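Local coordinates for protein glycosyltransferase (Streptomyces halstedii, PDB 3WAD) that is a glycosyltransferase of the two-domain GT-B fold, each domain built round a parallel beta-sheet flanked by helices, at residues B[7-12]-B[36-41]. Numbering follows the deposited sequence.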
loop_
_atom_site.group_PDB
_atom_site.type_symbol
_atom_site.label_atom_id
_atom_site.label_comp_id
_atom_site.label_asym_id
_atom_site.label_seq_id
_atom_site.Cartn_x
_atom_site.Cartn_y
_atom_site.Cartn_z
ATOM N N VAL B 7 13.890 -8.009 2.197
ATOM C CA VAL B 7 14.788 -6.845 2.152
ATOM C C VAL B 7 15.409 -6.728 3.548
ATOM O O VAL B 7 14.703 -6.967 4.554
ATOM C CB VAL B 7 14.043 -5.567 1.643
ATOM C CG1 VAL B 7 12.905 -5.218 2.575
ATOM C CG2 VAL B 7 14.989 -4.352 1.576
ATOM N N PHE B 8 16.714 -6.401 3.645
ATOM C CA PHE B 8 17.312 -6.118 4.951
ATOM C C PHE B 8 16.632 -4.864 5.607
ATOM O O PHE B 8 15.970 -4.109 4.910
ATOM C CB PHE B 8 18.857 -6.001 4.918
ATOM C CG PHE B 8 19.362 -4.724 4.286
ATOM C CD1 PHE B 8 19.793 -3.655 5.096
ATOM C CD2 PHE B 8 19.312 -4.529 2.888
ATOM C CE1 PHE B 8 20.216 -2.395 4.491
ATOM C CE2 PHE B 8 19.754 -3.329 2.273
ATOM C CZ PHE B 8 20.227 -2.268 3.069
ATOM N N ALA B 9 16.780 -4.669 6.937
ATOM C CA ALA B 9 16.067 -3.587 7.639
ATOM C C ALA B 9 16.622 -2.208 7.336
ATOM O O ALA B 9 17.559 -1.690 7.998
ATOM C CB ALA B 9 15.966 -3.863 9.200
ATOM N N ASN B 10 16.047 -1.592 6.302
ATOM C CA ASN B 10 16.482 -0.281 5.844
ATOM C C ASN B 10 15.290 0.291 5.146
ATOM O O ASN B 10 14.825 -0.328 4.179
ATOM C CB ASN B 10 17.629 -0.389 4.805
ATOM C CG ASN B 10 18.053 0.997 4.259
ATOM O OD1 ASN B 10 17.465 1.561 3.335
ATOM N ND2 ASN B 10 19.090 1.530 4.841
ATOM N N ARG B 11 14.841 1.460 5.562
ATOM C CA ARG B 11 13.626 2.014 5.014
ATOM C C ARG B 11 13.696 2.340 3.515
ATOM O O ARG B 11 12.673 2.198 2.828
ATOM C CB ARG B 11 13.173 3.257 5.799
ATOM C CG ARG B 11 11.674 3.606 5.725
ATOM C CD ARG B 11 11.288 4.489 6.970
ATOM N NE ARG B 11 12.463 5.225 7.444
ATOM C CZ ARG B 11 13.160 4.955 8.554
ATOM N NH1 ARG B 11 12.801 3.970 9.382
ATOM N NH2 ARG B 11 14.235 5.688 8.847
ATOM N N SER B 12 14.818 2.880 3.061
ATOM C CA SER B 12 15.031 3.232 1.636
ATOM C C SER B 12 14.948 1.972 0.767
ATOM O O SER B 12 14.351 2.005 -0.259
ATOM C CB SER B 12 16.438 3.865 1.419
ATOM O OG SER B 12 16.418 5.112 2.095
ATOM N N HIS B 36 14.160 -7.997 8.934
ATOM C CA HIS B 36 14.440 -7.962 10.386
ATOM C C HIS B 36 13.332 -7.261 11.179
ATOM O O HIS B 36 12.588 -6.445 10.643
ATOM C CB HIS B 36 15.802 -7.332 10.718
ATOM C CG HIS B 36 16.936 -7.802 9.841
ATOM N ND1 HIS B 36 17.133 -7.328 8.562
ATOM C CD2 HIS B 36 17.962 -8.661 10.085
ATOM C CE1 HIS B 36 18.216 -7.873 8.046
ATOM N NE2 HIS B 36 18.750 -8.676 8.952
ATOM N N PRO B 37 13.205 -7.616 12.466
ATOM C CA PRO B 37 12.104 -7.084 13.308
ATOM C C PRO B 37 12.058 -5.566 13.334
ATOM O O PRO B 37 10.943 -4.981 13.315
ATOM C CB PRO B 37 12.404 -7.666 14.697
ATOM C CG PRO B 37 13.193 -8.936 14.434
ATOM C CD PRO B 37 13.938 -8.715 13.123
ATOM N N ASP B 38 13.230 -4.914 13.298
ATOM C CA ASP B 38 13.261 -3.471 13.288
ATOM C C ASP B 38 12.732 -2.833 12.009
ATOM O O ASP B 38 12.616 -1.616 11.943
ATOM C CB ASP B 38 14.665 -2.870 13.677
ATOM C CG ASP B 38 15.819 -3.433 12.875
ATOM O OD1 ASP B 38 15.814 -4.610 12.439
ATOM O OD2 ASP B 38 16.778 -2.669 12.672
ATOM N N ASN B 39 12.415 -3.619 10.979
ATOM C CA ASN B 39 11.833 -2.991 9.791
ATOM C C ASN B 39 10.315 -3.195 9.818
ATOM O O ASN B 39 9.649 -2.737 8.937
ATOM C CB ASN B 39 12.403 -3.586 8.468
ATOM C CG ASN B 39 12.386 -2.595 7.299
ATOM O OD1 ASN B 39 12.298 -1.401 7.479
ATOM N ND2 ASN B 39 12.526 -3.121 6.082
ATOM N N VAL B 40 9.766 -3.835 10.845
ATOM C CA VAL B 40 8.337 -4.126 10.829
ATOM C C VAL B 40 7.452 -2.887 10.825
ATOM O O VAL B 40 6.482 -2.757 10.076
ATOM C CB VAL B 40 7.959 -5.138 11.936
ATOM C CG1 VAL B 40 6.398 -5.073 12.259
ATOM C CG2 VAL B 40 8.415 -6.595 11.521
ATOM N N GLN B 41 7.795 -1.902 11.617
ATOM C CA GLN B 41 6.968 -0.753 11.616
ATOM C C GLN B 41 6.894 -0.080 10.224
ATOM O O GLN B 41 5.799 0.468 9.823
ATOM C CB GLN B 41 7.496 0.260 12.658
ATOM C CG GLN B 41 6.633 1.548 12.685
ATOM C CD GLN B 41 5.237 1.233 13.113
ATOM O OE1 GLN B 41 5.053 0.555 14.106
ATOM N NE2 GLN B 41 4.230 1.694 12.349
HETATM O O HOH W 1 18.169 -1.622 10.651
#
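Ala-9 sets its methyl group against three side chains of 36-41 at once: His-36, Asp-38 and Asn-39. The side chain of Asn-39 can be followed outward. Its CB rests on Ala-9 CB at 3.6 Å, and CG, set anti to the backbone N (chi1 -152°), runs on past Ala-9 CA toward the backbone of Asn-10. There the amide forks. OD1 lies 3.9 Å from Asn-10 N, a loose approach, while ND2 passes 3.8 Å from Phe-8 O and meets Val-7 CG1, the two side chains crossing at about a right angle. The firm partner of ND2 is the hydroxyl of Ser-35, which also bonds Val-7 O and so ties Asn-39 to the loop of Val-7. Both segments leave the C-terminal ends of neighbouring parallel strands, 2-6 and 30-35, in the Rossmann-like N-terminal half of a GT-B fold, and each runs through a loop into a short helix, 11-16 and 40-44. Asn-10 is the N-cap of the first, its OD1 bonded to His-13 N. His-36 presents the edge of its imidazole to the first loop: ND1 accepts a weak, bent hydrogen bond from Ala-9 N (3.1 Å, 135° at the hydrogen), and CE1 comes to 3.7 Å from Phe-8 CA, which lies in the ring plane. Asp-38 has CG set between its backbone N and carbonyl carbon, which brings OD1 to 3.3 Å from Ala-9 CB. The backbone N of Leu-57 bonds OD1 and that of Asn-58 bonds OD2, and a water donates to both OD2 of Asp-38 and O of Ala-9, each at 2.7 Å.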